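Local coordinates for protein TRAP dicarboxylate transporter-DctP subunit (Desulfovibrio desulfuricans subsp. desulfuricans, PDB 4NHB) that binds sn-glycerol 3-phosphate and probably serves as the periplasmic solute-binding component of a TRAP transporter, at residues A[39-44]-A[212-217]; A[55-60]-A[262-267]; A[100-105]-A[321-326]; A[109-114]-A[325-330]; A[113-118]-A[271-276]. All coordinates share one frame; numbering follows the deposited sequence.

Interaction 1. Residues A[39-44]-A[212-217]; sequences EGEPET and PLADIV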
# COMPACT_ATOMS: atom_id res chain seq x y z
N GLU A 39 -3.34 6.18 -12.98
CA GLU A 39 -2.19 5.99 -13.86
C GLU A 39 -1.05 6.83 -13.33
O GLU A 39 -1.27 7.87 -12.73
CB GLU A 39 -2.55 6.41 -15.27
CG GLU A 39 -3.56 5.51 -15.92
CD GLU A 39 -2.97 4.18 -16.33
OE1 GLU A 39 -1.73 4.10 -16.46
OE2 GLU A 39 -3.73 3.20 -16.48
N GLY A 40 0.18 6.33 -13.52
CA GLY A 40 1.41 6.96 -13.10
C GLY A 40 1.71 6.79 -11.63
O GLY A 40 2.67 7.34 -11.14
N GLU A 41 0.88 6.05 -10.92
CA GLU A 41 1.09 5.81 -9.48
C GLU A 41 1.72 4.41 -9.37
O GLU A 41 1.41 3.52 -10.18
CB GLU A 41 -0.24 5.93 -8.74
CG GLU A 41 -0.15 6.28 -7.24
CD GLU A 41 -0.16 5.06 -6.33
OE1 GLU A 41 -0.36 5.21 -5.10
OE2 GLU A 41 0.11 3.95 -6.84
N PRO A 42 2.63 4.20 -8.40
CA PRO A 42 3.37 2.93 -8.42
C PRO A 42 2.54 1.66 -8.47
O PRO A 42 3.01 0.77 -9.17
CB PRO A 42 4.23 2.99 -7.16
CG PRO A 42 4.42 4.49 -6.89
CD PRO A 42 3.14 5.15 -7.39
N GLU A 43 1.37 1.58 -7.83
CA GLU A 43 0.55 0.36 -7.91
C GLU A 43 0.19 0.06 -9.36
O GLU A 43 0.43 -1.05 -9.89
CB GLU A 43 -0.70 0.49 -7.05
CG GLU A 43 -1.52 -0.79 -6.99
CD GLU A 43 -2.89 -0.60 -6.37
OE1 GLU A 43 -3.87 -0.22 -7.07
OE2 GLU A 43 -3.01 -0.92 -5.19
N THR A 44 -0.29 1.08 -10.04
CA THR A 44 -0.76 0.96 -11.40
C THR A 44 0.36 0.66 -12.40
O THR A 44 0.18 -0.15 -13.29
CB THR A 44 -1.48 2.22 -11.80
OG1 THR A 44 -2.47 2.51 -10.81
CG2 THR A 44 -2.14 2.06 -13.14
N PRO A 212 1.35 8.65 0.78
CA PRO A 212 2.62 8.66 0.06
C PRO A 212 2.71 9.87 -0.89
O PRO A 212 1.67 10.36 -1.37
CB PRO A 212 2.57 7.36 -0.78
CG PRO A 212 1.61 6.48 -0.07
CD PRO A 212 0.57 7.42 0.53
N LEU A 213 3.92 10.32 -1.20
CA LEU A 213 4.07 11.45 -2.10
C LEU A 213 3.52 11.16 -3.46
O LEU A 213 3.00 12.06 -4.11
CB LEU A 213 5.54 11.87 -2.23
CG LEU A 213 6.06 12.63 -0.99
CD1 LEU A 213 7.57 12.50 -0.83
CD2 LEU A 213 5.66 14.10 -1.05
N ALA A 214 3.57 9.90 -3.89
CA ALA A 214 3.03 9.56 -5.19
C ALA A 214 1.54 9.95 -5.27
O ALA A 214 1.07 10.44 -6.29
CB ALA A 214 3.20 8.04 -5.47
N ASP A 215 0.82 9.76 -4.18
CA ASP A 215 -0.61 10.04 -4.15
C ASP A 215 -0.85 11.53 -3.97
O ASP A 215 -1.72 12.13 -4.63
CB ASP A 215 -1.28 9.21 -3.03
CG ASP A 215 -1.42 7.74 -3.39
OD1 ASP A 215 -1.18 7.40 -4.57
OD2 ASP A 215 -1.77 6.92 -2.45
N ILE A 216 -0.04 12.17 -3.14
CA ILE A 216 -0.17 13.60 -2.94
C ILE A 216 0.03 14.36 -4.24
O ILE A 216 -0.72 15.28 -4.54
CB ILE A 216 0.82 14.11 -1.89
CG1 ILE A 216 0.40 13.63 -0.52
CG2 ILE A 216 0.93 15.62 -1.95
CD1 ILE A 216 1.53 13.70 0.50
N VAL A 217 1.03 13.96 -5.05
CA VAL A 217 1.27 14.64 -6.31
C VAL A 217 0.25 14.22 -7.37
O VAL A 217 -0.25 15.05 -8.12
CB VAL A 217 2.70 14.38 -6.82
CG1 VAL A 217 2.81 14.64 -8.33
CG2 VAL A 217 3.66 15.23 -6.01
O HOH W 1 1.90 9.25 -8.74

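Interaction 2. Residues A[55-60]-A[262-267]; sequences KELSNG and AKRSAD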
# COMPACT_ATOMS: atom_id res chain seq x y z
N LYS A 55 2.90 -11.47 -20.60
CA LYS A 55 2.67 -11.69 -22.01
C LYS A 55 3.95 -12.15 -22.66
O LYS A 55 3.95 -13.12 -23.42
CB LYS A 55 2.25 -10.39 -22.66
CG LYS A 55 1.44 -10.58 -23.90
CD LYS A 55 1.51 -9.37 -24.82
CE LYS A 55 0.19 -9.17 -25.55
NZ LYS A 55 -0.41 -10.46 -26.06
N GLU A 56 5.02 -11.43 -22.36
CA GLU A 56 6.39 -11.76 -22.75
C GLU A 56 6.68 -13.23 -22.44
O GLU A 56 6.83 -14.03 -23.35
CB GLU A 56 7.39 -10.85 -21.99
CG GLU A 56 8.48 -10.12 -22.80
CD GLU A 56 9.33 -9.16 -21.92
OE1 GLU A 56 10.12 -9.62 -21.06
OE2 GLU A 56 9.21 -7.94 -22.08
N LEU A 57 6.73 -13.58 -21.16
CA LEU A 57 7.14 -14.91 -20.72
C LEU A 57 6.27 -16.07 -21.20
O LEU A 57 6.76 -17.20 -21.35
CB LEU A 57 7.21 -14.97 -19.19
CG LEU A 57 8.05 -13.89 -18.52
CD1 LEU A 57 8.06 -14.14 -17.04
CD2 LEU A 57 9.47 -13.89 -19.08
N SER A 58 4.98 -15.80 -21.40
CA SER A 58 4.00 -16.81 -21.78
C SER A 58 3.80 -16.80 -23.26
O SER A 58 2.96 -17.52 -23.78
CB SER A 58 2.65 -16.46 -21.22
OG SER A 58 2.12 -15.41 -22.03
N ASN A 59 4.50 -15.90 -23.92
CA ASN A 59 4.54 -15.88 -25.36
C ASN A 59 3.22 -15.52 -25.99
O ASN A 59 2.86 -16.06 -27.03
CB ASN A 59 5.02 -17.25 -25.89
CG ASN A 59 6.40 -17.63 -25.36
OD1 ASN A 59 6.56 -18.60 -24.60
ND2 ASN A 59 7.41 -16.85 -25.76
N GLY A 60 2.49 -14.60 -25.37
CA GLY A 60 1.30 -14.05 -25.99
C GLY A 60 0.05 -14.82 -25.61
O GLY A 60 -1.08 -14.42 -25.93
N ALA A 262 5.35 -11.31 -11.57
CA ALA A 262 5.08 -10.57 -10.32
C ALA A 262 6.38 -10.14 -9.65
O ALA A 262 6.47 -9.02 -9.14
CB ALA A 262 4.26 -11.39 -9.36
N LYS A 263 7.39 -10.99 -9.69
CA LYS A 263 8.65 -10.67 -9.03
C LYS A 263 9.33 -9.53 -9.78
O LYS A 263 9.79 -8.55 -9.17
CB LYS A 263 9.57 -11.89 -8.96
CG LYS A 263 10.96 -11.62 -8.36
CD LYS A 263 10.92 -10.75 -7.07
CE LYS A 263 12.06 -11.08 -6.06
NZ LYS A 263 13.11 -10.01 -5.91
N ARG A 264 9.41 -9.64 -11.09
CA ARG A 264 10.06 -8.61 -11.89
C ARG A 264 9.38 -7.23 -11.74
O ARG A 264 10.04 -6.20 -11.60
CB ARG A 264 10.13 -9.00 -13.38
CG ARG A 264 10.76 -10.36 -13.67
CD ARG A 264 12.13 -10.26 -14.38
NE ARG A 264 12.15 -9.47 -15.62
CZ ARG A 264 11.98 -9.96 -16.86
NH1 ARG A 264 11.71 -11.24 -17.06
NH2 ARG A 264 12.03 -9.14 -17.91
N SER A 265 8.05 -7.23 -11.81
CA SER A 265 7.26 -6.04 -11.64
C SER A 265 7.50 -5.41 -10.25
O SER A 265 7.74 -4.21 -10.15
CB SER A 265 5.78 -6.36 -11.82
OG SER A 265 5.09 -5.20 -11.49
N ALA A 266 7.46 -6.21 -9.19
CA ALA A 266 7.73 -5.69 -7.85
C ALA A 266 9.12 -5.08 -7.78
O ALA A 266 9.34 -3.98 -7.23
CB ALA A 266 7.62 -6.81 -6.84
N ASP A 267 10.08 -5.80 -8.34
CA ASP A 267 11.48 -5.33 -8.36
C ASP A 267 11.61 -3.94 -9.04
O ASP A 267 12.36 -3.06 -8.56
CB ASP A 267 12.39 -6.40 -9.00
CG ASP A 267 12.71 -7.56 -8.03
OD1 ASP A 267 12.24 -7.56 -6.86
OD2 ASP A 267 13.43 -8.50 -8.41

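Interaction 3. Residues A[100-105]-A[321-326]; sequences HPAMAM and QAILDS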
# COMPACT_ATOMS: atom_id res chain seq x y z
N HIS A 100 -7.31 -11.35 7.36
CA HIS A 100 -6.15 -11.98 7.98
C HIS A 100 -5.38 -10.89 8.68
O HIS A 100 -4.63 -10.13 8.06
CB HIS A 100 -5.31 -12.71 6.93
CG HIS A 100 -4.09 -13.38 7.48
ND1 HIS A 100 -4.15 -14.34 8.48
CD2 HIS A 100 -2.78 -13.24 7.18
CE1 HIS A 100 -2.94 -14.76 8.76
NE2 HIS A 100 -2.08 -14.11 7.98
N PRO A 101 -5.60 -10.78 9.99
CA PRO A 101 -5.01 -9.66 10.74
C PRO A 101 -3.52 -9.44 10.50
O PRO A 101 -3.11 -8.28 10.53
CB PRO A 101 -5.31 -10.04 12.19
CG PRO A 101 -6.66 -10.73 12.08
CD PRO A 101 -6.66 -11.46 10.76
N ALA A 102 -2.73 -10.47 10.26
CA ALA A 102 -1.30 -10.30 10.17
C ALA A 102 -0.95 -9.41 8.97
O ALA A 102 0.08 -8.70 9.00
CB ALA A 102 -0.58 -11.64 10.06
N MET A 103 -1.80 -9.41 7.94
CA MET A 103 -1.55 -8.57 6.74
C MET A 103 -1.37 -7.12 7.12
O MET A 103 -0.64 -6.38 6.44
CB MET A 103 -2.67 -8.72 5.73
CG MET A 103 -2.88 -10.12 5.21
SD MET A 103 -1.41 -10.81 4.46
CE MET A 103 -1.73 -10.70 2.72
N ALA A 104 -2.05 -6.69 8.19
CA ALA A 104 -1.88 -5.31 8.68
C ALA A 104 -0.42 -5.01 8.96
O ALA A 104 0.02 -3.89 8.77
CB ALA A 104 -2.69 -5.08 9.94
N MET A 105 0.32 -6.01 9.41
CA MET A 105 1.71 -5.80 9.79
C MET A 105 2.67 -5.50 8.62
O MET A 105 3.80 -5.09 8.87
CB MET A 105 2.21 -6.97 10.63
CG MET A 105 1.42 -7.11 11.93
SD MET A 105 2.17 -8.23 13.15
CE MET A 105 3.35 -7.15 13.88
N GLN A 321 4.96 -11.03 17.74
CA GLN A 321 6.35 -10.88 18.18
C GLN A 321 7.35 -11.46 17.19
O GLN A 321 8.44 -10.91 17.01
CB GLN A 321 6.58 -11.50 19.55
CG GLN A 321 7.92 -11.08 20.16
CD GLN A 321 8.07 -9.57 20.24
OE1 GLN A 321 7.27 -8.90 20.90
NE2 GLN A 321 9.07 -9.03 19.57
N ALA A 322 6.99 -12.57 16.56
CA ALA A 322 7.93 -13.23 15.66
C ALA A 322 8.07 -12.39 14.41
O ALA A 322 9.16 -12.23 13.85
CB ALA A 322 7.43 -14.63 15.30
N ILE A 323 6.94 -11.85 13.96
CA ILE A 323 6.94 -11.02 12.79
C ILE A 323 7.82 -9.81 13.03
O ILE A 323 8.68 -9.50 12.21
CB ILE A 323 5.48 -10.64 12.39
CG1 ILE A 323 4.75 -11.90 11.90
CG2 ILE A 323 5.46 -9.56 11.26
CD1 ILE A 323 3.28 -11.74 11.75
N LEU A 324 7.61 -9.12 14.15
CA LEU A 324 8.40 -7.95 14.50
C LEU A 324 9.89 -8.31 14.58
O LEU A 324 10.76 -7.60 14.05
CB LEU A 324 7.93 -7.40 15.85
CG LEU A 324 6.50 -6.85 15.93
CD1 LEU A 324 6.15 -6.51 17.35
CD2 LEU A 324 6.38 -5.65 15.08
N ASP A 325 10.17 -9.41 15.25
CA ASP A 325 11.54 -9.90 15.39
C ASP A 325 12.20 -10.13 14.03
O ASP A 325 13.40 -9.83 13.87
CB ASP A 325 11.57 -11.23 16.17
CG ASP A 325 11.40 -11.04 17.67
OD1 ASP A 325 11.49 -9.91 18.19
OD2 ASP A 325 11.16 -12.06 18.34
N SER A 326 11.47 -10.69 13.07
CA SER A 326 12.05 -10.96 11.75
C SER A 326 12.39 -9.66 11.05
O SER A 326 13.43 -9.56 10.39
CB SER A 326 11.14 -11.82 10.85
OG SER A 326 9.89 -11.19 10.57

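Interaction 4. Residues A[109-114]-A[325-330]; sequences PMLFDN and DSADSY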
# COMPACT_ATOMS: atom_id res chain seq x y z
N PRO A 109 3.61 0.56 11.84
CA PRO A 109 4.19 1.89 11.93
C PRO A 109 5.57 1.85 12.58
O PRO A 109 5.80 1.05 13.46
CB PRO A 109 3.19 2.66 12.79
CG PRO A 109 1.88 1.96 12.57
CD PRO A 109 2.24 0.52 12.40
N MET A 110 6.48 2.69 12.11
CA MET A 110 7.80 2.81 12.73
C MET A 110 8.63 1.54 12.67
O MET A 110 9.48 1.32 13.53
CB MET A 110 7.63 3.16 14.22
CG MET A 110 6.74 4.33 14.47
SD MET A 110 7.31 5.75 13.54
CE MET A 110 9.09 5.65 13.73
N LEU A 111 8.38 0.68 11.71
CA LEU A 111 9.09 -0.60 11.73
C LEU A 111 10.38 -0.60 10.90
O LEU A 111 11.38 -1.21 11.30
CB LEU A 111 8.18 -1.73 11.30
CG LEU A 111 8.87 -3.10 11.34
CD1 LEU A 111 9.33 -3.49 12.76
CD2 LEU A 111 7.98 -4.16 10.76
N PHE A 112 10.35 0.06 9.74
CA PHE A 112 11.48 0.07 8.82
C PHE A 112 12.24 1.38 8.78
O PHE A 112 11.65 2.43 8.74
CB PHE A 112 11.00 -0.28 7.40
CG PHE A 112 10.29 -1.60 7.34
CD1 PHE A 112 10.98 -2.78 7.67
CD2 PHE A 112 8.95 -1.68 7.01
CE1 PHE A 112 10.35 -4.02 7.65
CE2 PHE A 112 8.31 -2.92 6.97
CZ PHE A 112 9.02 -4.09 7.30
N ASP A 113 13.55 1.28 8.68
CA ASP A 113 14.44 2.42 8.82
C ASP A 113 14.43 3.20 7.48
O ASP A 113 14.59 4.42 7.47
CB ASP A 113 15.86 1.94 9.12
CG ASP A 113 16.03 1.38 10.52
OD1 ASP A 113 15.24 1.71 11.41
OD2 ASP A 113 16.99 0.61 10.72
N ASN A 114 14.23 2.47 6.39
CA ASN A 114 14.22 3.00 5.04
C ASN A 114 13.68 1.93 4.07
O ASN A 114 13.38 0.81 4.47
CB ASN A 114 15.63 3.39 4.66
CG ASN A 114 16.62 2.34 5.03
OD1 ASN A 114 16.54 1.19 4.58
ND2 ASN A 114 17.58 2.70 5.88
N ASP A 325 10.17 -9.41 15.25
CA ASP A 325 11.54 -9.90 15.39
C ASP A 325 12.20 -10.13 14.03
O ASP A 325 13.40 -9.83 13.87
CB ASP A 325 11.57 -11.23 16.17
CG ASP A 325 11.40 -11.04 17.67
OD1 ASP A 325 11.49 -9.91 18.19
OD2 ASP A 325 11.16 -12.06 18.34
N SER A 326 11.47 -10.69 13.07
CA SER A 326 12.05 -10.96 11.75
C SER A 326 12.39 -9.66 11.05
O SER A 326 13.43 -9.56 10.39
CB SER A 326 11.14 -11.82 10.85
OG SER A 326 9.89 -11.19 10.57
N ALA A 327 11.53 -8.64 11.19
CA ALA A 327 11.80 -7.37 10.54
C ALA A 327 13.04 -6.76 11.12
O ALA A 327 13.89 -6.24 10.37
CB ALA A 327 10.64 -6.42 10.72
N ASP A 328 13.14 -6.80 12.44
CA ASP A 328 14.31 -6.27 13.12
C ASP A 328 15.59 -7.02 12.72
O ASP A 328 16.66 -6.43 12.69
CB ASP A 328 14.17 -6.32 14.65
CG ASP A 328 15.42 -5.82 15.36
OD1 ASP A 328 15.72 -4.61 15.26
OD2 ASP A 328 16.12 -6.65 16.01
N SER A 329 15.48 -8.30 12.40
CA SER A 329 16.68 -9.04 12.02
C SER A 329 17.31 -8.48 10.74
O SER A 329 18.51 -8.67 10.51
CB SER A 329 16.39 -10.52 11.87
OG SER A 329 15.72 -10.83 10.66
N TYR A 330 16.52 -7.81 9.91
CA TYR A 330 17.01 -7.30 8.63
C TYR A 330 17.53 -5.86 8.71
O TYR A 330 17.95 -5.27 7.69
CB TYR A 330 15.93 -7.41 7.54
CG TYR A 330 15.59 -8.83 7.10
CD1 TYR A 330 16.42 -9.53 6.22
CD2 TYR A 330 14.43 -9.46 7.55
CE1 TYR A 330 16.11 -10.81 5.82
CE2 TYR A 330 14.11 -10.73 7.15
CZ TYR A 330 14.97 -11.41 6.28
OH TYR A 330 14.65 -12.69 5.88

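Interaction 5. Residues A[113-118]-A[271-276]; sequences DNLDHA and AMVADG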
# COMPACT_ATOMS: atom_id res chain seq x y z
N ASP A 113 13.55 1.28 8.68
CA ASP A 113 14.44 2.42 8.82
C ASP A 113 14.43 3.20 7.48
O ASP A 113 14.59 4.42 7.47
CB ASP A 113 15.86 1.94 9.12
CG ASP A 113 16.03 1.38 10.52
OD1 ASP A 113 15.24 1.71 11.41
OD2 ASP A 113 16.99 0.61 10.72
N ASN A 114 14.23 2.47 6.39
CA ASN A 114 14.22 3.00 5.04
C ASN A 114 13.68 1.93 4.07
O ASN A 114 13.38 0.81 4.47
CB ASN A 114 15.63 3.39 4.66
CG ASN A 114 16.62 2.34 5.03
OD1 ASN A 114 16.54 1.19 4.58
ND2 ASN A 114 17.58 2.70 5.88
N LEU A 115 13.58 2.28 2.79
CA LEU A 115 13.08 1.35 1.81
C LEU A 115 13.91 0.07 1.73
O LEU A 115 13.34 -0.99 1.49
CB LEU A 115 13.05 1.99 0.43
CG LEU A 115 11.86 2.85 0.07
CD1 LEU A 115 12.10 3.41 -1.33
CD2 LEU A 115 10.56 2.05 0.12
N ASP A 116 15.23 0.17 1.86
CA ASP A 116 16.09 -0.98 1.66
C ASP A 116 15.85 -2.01 2.76
O ASP A 116 15.82 -3.21 2.50
CB ASP A 116 17.56 -0.59 1.62
CG ASP A 116 17.94 0.17 0.34
OD1 ASP A 116 17.35 -0.11 -0.72
OD2 ASP A 116 18.83 1.04 0.43
N HIS A 117 15.65 -1.52 3.99
CA HIS A 117 15.31 -2.35 5.12
C HIS A 117 13.99 -3.07 4.79
O HIS A 117 13.90 -4.30 4.91
CB HIS A 117 15.19 -1.50 6.42
CG HIS A 117 14.84 -2.29 7.64
ND1 HIS A 117 14.63 -1.72 8.87
CD2 HIS A 117 14.66 -3.63 7.82
CE1 HIS A 117 14.34 -2.66 9.75
NE2 HIS A 117 14.35 -3.83 9.14
N ALA A 118 12.97 -2.31 4.40
CA ALA A 118 11.66 -2.89 4.16
C ALA A 118 11.75 -3.91 3.05
O ALA A 118 11.09 -4.93 3.09
CB ALA A 118 10.65 -1.80 3.81
N ALA A 271 12.53 -0.18 -7.14
CA ALA A 271 13.60 0.64 -7.71
C ALA A 271 13.17 2.01 -8.21
O ALA A 271 14.04 2.80 -8.51
CB ALA A 271 14.31 -0.13 -8.81
N MET A 272 11.86 2.32 -8.28
CA MET A 272 11.47 3.64 -8.77
C MET A 272 10.91 4.61 -7.74
O MET A 272 10.81 5.77 -8.01
CB MET A 272 10.47 3.53 -9.91
CG MET A 272 9.18 2.89 -9.55
SD MET A 272 8.11 2.69 -10.98
CE MET A 272 8.89 1.39 -11.91
N VAL A 273 10.56 4.14 -6.56
CA VAL A 273 9.87 4.98 -5.60
C VAL A 273 10.80 6.03 -5.01
O VAL A 273 10.45 7.18 -4.95
CB VAL A 273 9.23 4.14 -4.48
CG1 VAL A 273 8.77 5.04 -3.34
CG2 VAL A 273 8.08 3.36 -5.03
N ALA A 274 12.01 5.64 -4.61
CA ALA A 274 12.95 6.62 -4.07
C ALA A 274 13.18 7.83 -4.99
O ALA A 274 13.10 8.97 -4.54
CB ALA A 274 14.27 5.97 -3.78
N ASP A 275 13.48 7.57 -6.26
CA ASP A 275 13.74 8.64 -7.23
C ASP A 275 12.52 9.50 -7.39
O ASP A 275 12.61 10.71 -7.53
CB ASP A 275 14.07 8.06 -8.60
CG ASP A 275 15.47 7.45 -8.65
OD1 ASP A 275 16.33 7.84 -7.83
OD2 ASP A 275 15.68 6.56 -9.50
N GLY A 276 11.36 8.86 -7.40
CA GLY A 276 10.11 9.58 -7.59
C GLY A 276 9.76 10.49 -6.42
O GLY A 276 9.22 11.57 -6.60

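Interaction 1. Residues A[39-44]-A[212-217]
Pro-42 lays the CD and CG corner of its ring against the methyl of Ala-214, CD meeting Ala-214 CB at 3.5 Å, which is tight for two carbons. CG lies farther from the same methyl, at 4.0 Å, so the ring is met at its CD side. The backbones come closest one residue earlier, Glu-41 CA to Ala-214 CA at 6.0 Å. A water reinforces this approach: it donates to Ala-214 O at 2.8 Å and to Gly-40 O at 3.2 Å, linking the turn before one helix to the first turn of the other.

Glu-41 is the N-cap of helix 42-57. Its OE2 accepts from Glu-43 N at 2.9 Å with an N-H...O angle of 159°. The chain bends at chi2 (-94°), which brings the carboxylate back over the helix start and leaves OE1 beside the carboxylate of Asp-215. The modelled spacing of these two acids is too short to be trusted in detail. Asp-215 OD2 has a clear partner in Lys-37 NZ, a salt bridge to a residue that binds sn-glycerol 3-phosphate, and the side chain of Asp-215 lies about 4 Å from the ligand at the nearest atoms. Two helix starts thus face each other here, with Glu-41 resting on Leu-148 of strand 146-155 and Leu-213 turned to helix 252-286.

Interaction 2. Residues A[55-60]-A[262-267]
The last turn of helix 42-57 faces the long helix 252-286 at the protein surface, with Glu-56 and Leu-57 on one side and Arg-264 on the other. The backbones stay well apart, Leu-57 CA to Arg-264 CA being 11.2 Å; the arginine spans a little under half of that gap, and Glu-56 and Leu-57 reach in from the other side. Its chain leaves with CG beside the backbone N and bends at chi2 (-110°) and again at chi3, a course that delivers the guanidinium to the opposing helix end. There Arg-264 NH2 lies 3.7 Å from Glu-56 OE1, a long salt bridge. The two side chains cross at about a right angle and their carboxylate and guanidinium planes are 39° apart, so the groups do not pair flat in a two-pronged fashion. Leu-57 CD2 reaches NH1 of the same guanidinium at 4.0 Å, approaching it obliquely.

The helix end itself is a Schellman motif. Asn-59, with positive phi, breaks the helical course, Gly-60 N bonds back to Lys-55 O at 2.9 Å, and Asn-59 N bonds to Glu-56 O at 3.0 Å. Glu-56 and Leu-57 belong to the turn that this motif closes. Arg-264 also makes a cation-pi contact with Tyr-53, one turn earlier on helix 42-57, while Leu-57 packs on Trp-257 and Glu-260. On helix 252-286, Lys-263 NZ bridges to Asp-267 OD1 at 2.8 Å, the oxygen receiving it on its syn lone pair, and Asp-267 OD1 is shared with Arg-119.

Interaction 3. Residues A[100-105]-A[321-326]
Residues 101-104 take helical backbone angles without regular helical bonding, and their run into Met-105 approaches a true helix, 320-329, most closely where Met-105 CA lies 8.0 Å from Ile-323 CA. Short i to i+3 bonds hold the first segment, among them Met-105 N to Ala-102 O at 2.7 Å. At that spacing side chains alone fill the interface.

Met-105 does most of the touching. Its sulfur lies against Ile-323, with SD 3.9 Å from Ile-323 CD1 and about as far from CG2, so it rests against both arms of the isoleucine from one side. The chain then bends at chi3 (82°), and this turn carries the terminal methyl past Ile-323 to Leu-324, where Met-105 CE meets Leu-324 CD2 at 3.6 Å. Met-105 crosses Leu-324 at about a right angle. Ala-102 CB adds a looser touch on Ile-323 CD1 at 4.2 Å.

On the helix, Ser-326 OG donates to Ile-323 O at 2.6 Å, tilted 22° from the carbonyl plane, and it is also bonded to Thr-126 OG1. Phe-313 lies on Met-105 and Ile-130 on Ile-323, extending the apolar packing to helices 311-316 and 125-131. This is plain hydrophobic packing of a C-terminal helix of the DctP-family solute-binding fold on the long loop after strand 89-92, a loop that also carries Glu-107, which binds sn-glycerol 3-phosphate.

Interaction 4. Residues A[109-114]-A[325-330]
Leu-111 is the first residue of segment 109-114 to touch helix 320-329. Its CG stands opposite the backbone N (chi1 -179°), a torsion that sets both terminal methyls against Ala-327. CD2 comes to 3.5 Å from Ala-327 CB, tighter than usual for two carbons, while Leu-111 CD1 lies 3.8 Å from the same methyl. The alanine is thus met by the whole fork of the leucine. The backbones are 7.4 Å apart here, measured from Leu-111 CA to Ala-327 CA.

Phe-112 follows and brings CE1 to 3.9 Å from Ala-327 CB, an oblique approach. Leu-111 CG lies over the centre of one face of this ring, 4.0 Å above its plane, so the two neighbours pack on each other as well as on the helix. Beyond the contact, Phe-112 rests on Ala-118, Ala-121 and Met-122 of helix 115-122. Asp-113 OD2 forms a salt bridge with NE of Arg-331, the last modelled residue.

Across the two segments the touching atoms are all carbons, and the three residues are buried. Attraction here is therefore dispersive and hydrophobic, with a close fit of the leucine fork round the small alanine methyl.

Interaction 5. Residues A[113-118]-A[271-276]
Asn-114 OD1 receives His-117 N at 2.9 Å, with an N-H...O angle of 160° and the donor nearly along the C=O axis. This N-cap bond fixes the start of helix 115-122, whose first residue, Leu-115, reaches across to Val-273 and Ala-274. A second bond runs the other way: Asp-113 N donates to His-117 ND1 at 3.2 Å, the donor tilted 26° out of the imidazole plane. The far nitrogen, NE2, bonds to Ala-327 O, so both ring nitrogens are engaged and rotation of the imidazole is restricted. The same ring meets Phe-112 edge-to-face.

Across the contact a single methyl does the touching. Leu-115 CD1 lies 4.0 Å from Ala-274 N, 4.2 Å from Ala-274 CB and 4.2 Å from Val-273 CG1, and so nestles on the helix surface between these two residues. An extended chi2 (178°) points that methyl outward, at a CA separation of 7.9 Å between Leu-115 and Ala-274. All these distances describe easy van der Waals packing.

Helix 252-286 is kinked just here, since the backbone N of Met-272 and that of Asp-275 lack bonds to the preceding turn. The contact sets the beginning of helix 115-122 against this irregular stretch. Pro-147 of strand 146-155 touches both Leu-115 and Val-273, Leu-235 of strand 235-243 supports Leu-115, and Trp-270 packs on Leu-115 and Ala-118.

Interaction 1 is the one nearest the ligand, Asp-215 lying about 4 Å from sn-glycerol 3-phosphate at the side chain; Met-105 of interaction 3 and Phe-112 of interaction 4 are each about 12 Å away, and Val-273 of interaction 5 about 13 Å. Interactions 1 and 2 share helix 42-57 with centres 21 Å apart, whereas 2 and 5 share helix 252-286. Interaction 5 touches interaction 1 through Pro-42 CG and Val-273 CG2, 4.3 Å apart. Interactions 3 and 4 lie along helix 320-329, centres 11 Å apart. Phe-112 CG packs on Ala-118 CB at 3.5 Å and, with the His-117 to Ala-327 bond, joins 4 to 5, so contacts run continuously from interaction 1 through 5 to the C-terminal helix.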